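Side-chain contacts in 2-Keto-3-deoxy-(6-phospho-)gluconate aldolase (PDB 2R91), which is an archaeal aldolase of the dihydrodipicolinate synthetase family, built on a closed eight-stranded TIM barrel and assembled from four chains: residues A[263-266]-A[267-271]; A[22-25]-A[26-30]. One frame throughout, in Å; residues are numbered along the deposited sequence.

Contact 1. Residues A[263-266]-A[267-271]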
loop_
_atom_site.group_PDB
_atom_site.type_symbol
_atom_site.label_atom_id
_atom_site.label_comp_id
_atom_site.label_asym_id
_atom_site.label_seq_id
_atom_site.Cartn_x
_atom_site.Cartn_y
_atom_site.Cartn_z
ATOM N N TYR A 263 -17.935 -16.730 9.675
ATOM C CA TYR A 263 -19.177 -17.507 9.675
ATOM C C TYR A 263 -19.184 -18.541 8.562
ATOM O O TYR A 263 -18.680 -18.272 7.473
ATOM C CB TYR A 263 -20.405 -16.600 9.528
ATOM C CG TYR A 263 -20.479 -15.587 10.638
ATOM C CD1 TYR A 263 -21.037 -15.936 11.893
ATOM C CD2 TYR A 263 -19.978 -14.305 10.468
ATOM C CE1 TYR A 263 -21.089 -15.025 12.933
ATOM C CE2 TYR A 263 -20.039 -13.378 11.518
ATOM C CZ TYR A 263 -20.602 -13.767 12.741
ATOM O OH TYR A 263 -20.644 -12.875 13.767
ATOM N N PRO A 264 -19.742 -19.741 8.843
ATOM C CA PRO A 264 -19.959 -20.763 7.838
ATOM C C PRO A 264 -20.701 -20.187 6.626
ATOM O O PRO A 264 -21.485 -19.223 6.769
ATOM C CB PRO A 264 -20.855 -21.774 8.573
ATOM C CG PRO A 264 -20.452 -21.642 9.999
ATOM C CD PRO A 264 -20.220 -20.175 10.177
ATOM N N LEU A 265 -20.434 -20.755 5.453
ATOM C CA LEU A 265 -21.189 -20.420 4.240
ATOM C C LEU A 265 -22.628 -20.808 4.456
ATOM O O LEU A 265 -22.922 -21.838 5.093
ATOM C CB LEU A 265 -20.693 -21.218 3.030
ATOM C CG LEU A 265 -19.282 -20.953 2.487
ATOM C CD1 LEU A 265 -19.096 -21.680 1.144
ATOM C CD2 LEU A 265 -19.003 -19.436 2.354
ATOM N N ASP A 266 -23.524 -20.002 3.906
ATOM C CA ASP A 266 -24.936 -20.303 3.977
ATOM C C ASP A 266 -25.328 -21.248 2.832
ATOM O O ASP A 266 -24.509 -21.574 1.980
ATOM C CB ASP A 266 -25.808 -19.026 4.116
ATOM C CG ASP A 266 -25.815 -18.124 2.879
ATOM O OD1 ASP A 266 -25.656 -18.615 1.747
ATOM O OD2 ASP A 266 -26.005 -16.896 3.049
ATOM N N PRO A 267 -26.564 -21.753 2.852
ATOM C CA PRO A 267 -26.943 -22.724 1.822
ATOM C C PRO A 267 -26.818 -22.192 0.404
ATOM O O PRO A 267 -26.399 -22.928 -0.488
ATOM C CB PRO A 267 -28.399 -23.016 2.152
ATOM C CG PRO A 267 -28.468 -22.779 3.646
ATOM C CD PRO A 267 -27.652 -21.527 3.811
ATOM N N GLU A 268 -27.162 -20.929 0.209
ATOM C CA GLU A 268 -27.135 -20.340 -1.130
ATOM C C GLU A 268 -25.686 -20.209 -1.621
ATOM O O GLU A 268 -25.409 -20.433 -2.791
ATOM C CB GLU A 268 -27.817 -18.967 -1.141
ATOM C CG GLU A 268 -29.364 -18.962 -0.865
ATOM C CD GLU A 268 -29.792 -19.204 0.618
ATOM O OE1 GLU A 268 -29.001 -18.957 1.582
ATOM O OE2 GLU A 268 -30.966 -19.643 0.803
ATOM N N GLU A 269 -24.770 -19.838 -0.720
ATOM C CA GLU A 269 -23.351 -19.714 -1.077
ATOM C C GLU A 269 -22.765 -21.079 -1.417
ATOM O O GLU A 269 -21.997 -21.215 -2.357
ATOM C CB GLU A 269 -22.557 -19.084 0.076
ATOM C CG GLU A 269 -22.738 -17.592 0.222
ATOM C CD GLU A 269 -22.357 -17.062 1.603
ATOM O OE1 GLU A 269 -22.361 -17.839 2.588
ATOM O OE2 GLU A 269 -22.091 -15.861 1.707
ATOM N N LYS A 270 -23.084 -22.091 -0.613
ATOM C CA LYS A 270 -22.643 -23.455 -0.892
ATOM C C LYS A 270 -23.124 -23.949 -2.257
ATOM O O LYS A 270 -22.358 -24.540 -3.008
ATOM C CB LYS A 270 -23.135 -24.416 0.194
ATOM C CG LYS A 270 -22.408 -24.266 1.519
ATOM C CD LYS A 270 -23.052 -25.202 2.546
ATOM C CE LYS A 270 -22.446 -25.049 3.912
ATOM N NZ LYS A 270 -23.086 -26.079 4.817
ATOM N N ALA A 271 -24.393 -23.716 -2.579
ATOM C CA ALA A 271 -24.909 -24.166 -3.884
ATOM C C ALA A 271 -24.178 -23.456 -5.038
ATOM O O ALA A 271 -23.804 -24.081 -6.034
ATOM C CB ALA A 271 -26.448 -23.929 -3.956
#
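Asp-266 and Glu-269 form a capping box at the start of helix 267-276, each carboxylate accepting from the other residue's backbone N-H. Asp-266 is the N-cap: with chi1 at 68° its CG sits between the backbone N and the carbonyl carbon, which turns OD1 forward over the first turn to Glu-269 N at 2.9 Å, the donor lying nearly in line with the C-O bond. The return bond is shorter and straighter, Asp-266 N to Glu-269 OE1 at 2.8 Å with 169° at the hydrogen; it comes to the anti side of the carboxylate, somewhat out of its plane. The two carboxylate planes are stacked, 25° apart, although Asp-266 OD1 and Glu-269 OE1 are like-charged and 3.5 Å apart. Glu-268, bent at chi2, adds a third carboxylate, its OE1 3.4 Å from Asp-266 OD1. Arg-108 of the second subunit probably offsets some of this negative charge, since it forms a salt bridge with Glu-269 OE2 and a long, weak ion pair with Asp-266 OD2. The extended Lys-270 lies back along the incoming loop, CG 3.8 Å from Leu-265 CB and CE 3.5 Å from Leu-265 O. Leu-265 CD2 also meets Glu-269 OE1, at 3.7 Å. The incoming loop and the first turn both rest against helix 239-251: Leu-265 touches Ala-241 and Glu-245, and Lys-270 touches Glu-245.

Contact 2. Residues A[22-25]-A[26-30]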
loop_
_atom_site.group_PDB
_atom_site.type_symbol
_atom_site.label_atom_id
_atom_site.label_comp_id
_atom_site.label_asym_id
_atom_site.label_seq_id
_atom_site.Cartn_x
_atom_site.Cartn_y
_atom_site.Cartn_z
ATOM N N ALA A 22 -10.087 -35.871 12.601
ATOM C CA ALA A 22 -9.282 -37.071 12.407
ATOM C C ALA A 22 -9.567 -37.739 11.083
ATOM O O ALA A 22 -8.648 -38.206 10.452
ATOM C CB ALA A 22 -9.540 -38.109 13.562
ATOM N N ASN A 23 -10.836 -37.832 10.703
ATOM C CA ASN A 23 -11.197 -38.422 9.430
ATOM C C ASN A 23 -10.537 -37.613 8.311
ATOM O O ASN A 23 -9.910 -38.179 7.413
ATOM C CB ASN A 23 -12.721 -38.412 9.245
ATOM C CG ASN A 23 -13.155 -38.897 7.858
ATOM O OD1 ASN A 23 -13.087 -40.089 7.560
ATOM N ND2 ASN A 23 -13.622 -37.969 7.010
ATOM N N HIS A 24 -10.673 -36.291 8.400
ATOM C CA HIS A 24 -10.105 -35.370 7.374
ATOM C C HIS A 24 -8.587 -35.507 7.309
ATOM O O HIS A 24 -8.021 -35.715 6.258
ATOM C CB HIS A 24 -10.499 -33.920 7.701
ATOM C CG HIS A 24 -9.916 -32.902 6.750
ATOM N ND1 HIS A 24 -10.143 -32.946 5.389
ATOM C CD2 HIS A 24 -9.138 -31.811 6.969
ATOM C CE1 HIS A 24 -9.514 -31.927 4.808
ATOM N NE2 HIS A 24 -8.900 -31.225 5.742
ATOM N N VAL A 25 -7.903 -35.431 8.446
ATOM C CA VAL A 25 -6.450 -35.580 8.436
ATOM C C VAL A 25 -5.979 -36.921 7.841
ATOM O O VAL A 25 -5.020 -36.984 7.059
ATOM C CB VAL A 25 -5.855 -35.386 9.833
ATOM C CG1 VAL A 25 -4.420 -35.906 9.862
ATOM C CG2 VAL A 25 -5.915 -33.893 10.259
ATOM N N LYS A 26 -6.658 -38.001 8.208
ATOM C CA LYS A 26 -6.254 -39.313 7.732
ATOM C C LYS A 26 -6.500 -39.452 6.222
ATOM O O LYS A 26 -5.707 -40.074 5.515
ATOM C CB LYS A 26 -6.976 -40.401 8.531
ATOM C CG LYS A 26 -6.471 -40.468 10.002
ATOM C CD LYS A 26 -7.462 -41.256 10.900
ATOM C CE LYS A 26 -7.167 -41.057 12.397
ATOM N NZ LYS A 26 -8.308 -41.580 13.232
ATOM N N ASN A 27 -7.593 -38.872 5.734
ATOM C CA ASN A 27 -7.813 -38.826 4.281
ATOM C C ASN A 27 -6.705 -38.067 3.544
ATOM O O ASN A 27 -6.056 -38.587 2.625
ATOM C CB ASN A 27 -9.167 -38.199 3.943
ATOM C CG ASN A 27 -9.384 -38.083 2.435
ATOM O OD1 ASN A 27 -9.394 -39.094 1.737
ATOM N ND2 ASN A 27 -9.515 -36.853 1.925
ATOM N N ILE A 28 -6.447 -36.829 3.945
ATOM C CA ILE A 28 -5.498 -36.052 3.140
ATOM C C ILE A 28 -4.073 -36.591 3.240
ATOM O O ILE A 28 -3.306 -36.523 2.287
ATOM C CB ILE A 28 -5.609 -34.521 3.419
ATOM C CG1 ILE A 28 -5.004 -34.158 4.793
ATOM C CG2 ILE A 28 -7.082 -34.084 3.303
ATOM C CD1 ILE A 28 -5.251 -32.660 5.223
ATOM N N THR A 29 -3.686 -37.147 4.383
ATOM C CA THR A 29 -2.339 -37.722 4.457
ATOM C C THR A 29 -2.262 -39.013 3.607
ATOM O O THR A 29 -1.197 -39.372 3.124
ATOM C CB THR A 29 -1.870 -37.999 5.921
ATOM O OG1 THR A 29 -2.838 -38.817 6.560
ATOM C CG2 THR A 29 -1.741 -36.686 6.725
ATOM N N SER A 30 -3.385 -39.694 3.403
ATOM C CA SER A 30 -3.389 -40.831 2.486
ATOM C C SER A 30 -3.214 -40.420 1.008
ATOM O O SER A 30 -2.836 -41.238 0.158
ATOM C CB SER A 30 -4.652 -41.668 2.637
ATOM O OG SER A 30 -5.735 -41.103 1.909
#
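His-24 and Ile-28 stand one turn apart on helix 18-30, which follows the first strand of the TIM barrel and precedes the second, strand 35-38. The backbone evidence for a regular alpha-helix is four successive i to i+4 bonds, from Lys-26 N to Ala-22 O through to Thr-29 N to Val-25 O, all between 2.9 and 3.0 Å.

Side-chain hydroxyls add two further bonds. With chi1 at 55°, Thr-29 turns OG1 back along the helix to Val-25 O, 2.9 Å away. That carbonyl oxygen therefore has two donors, Thr-29 N and Thr-29 OG1, which arrive from opposite faces of its plane. Ser-30 OG donates to Asn-27 O, three residues back, in the carbonyl plane and on a lone pair. Other side-chain bonds leave the helix. The His-24 imidazole is fixed by ND1 bonding to Tyr-253 OH and NE2 to Asn-199 OD1, so both ring nitrogens of this buried group are satisfied. Asn-27 ND2 shares Tyr-253 OH and also bonds to Gln-251 OE1.

Among the packing contacts, Ile-28 CG2 approaches the His-24 ring obliquely, 3.6 Å from CE1, while Ile-28 CD1 is 4.0 Å from His-24 NE2. Val-25 CG1 meets Thr-29 CG2 at 4.2 Å, and both residues pack on Val-36 of strand 35-38; Val-25 also touches Ala-63 of helix 50-63, joining this helix to the next barrel strand and helix.

Toward the exposed side, Lys-26 runs its extended aliphatic chain back over the preceding turn. Its CG passes 3.2 Å from Ala-22 O, and the chain finishes with NZ 3.7 Å from Ala-22 CB.

Contact 2 precedes contact 1 in the chain; their centres are about 24 Å apart and their nearest atoms about 14 Å, so they do not touch. Both are local: contact 2 lies within a helix and contact 1 at a helix start. They differ in place and in what surrounds them. Residues 22-30 form part of a barrel helix, their centre about 15 Å from the centre of the chain, and no other subunit touches them. The centre of residues 263-271 lies about 23 Å out, at the surface, where the second subunit reaches them. Both touch helix 239-251: contact 1 packs on it, and Asn-27 bonds to Gln-251 at its end.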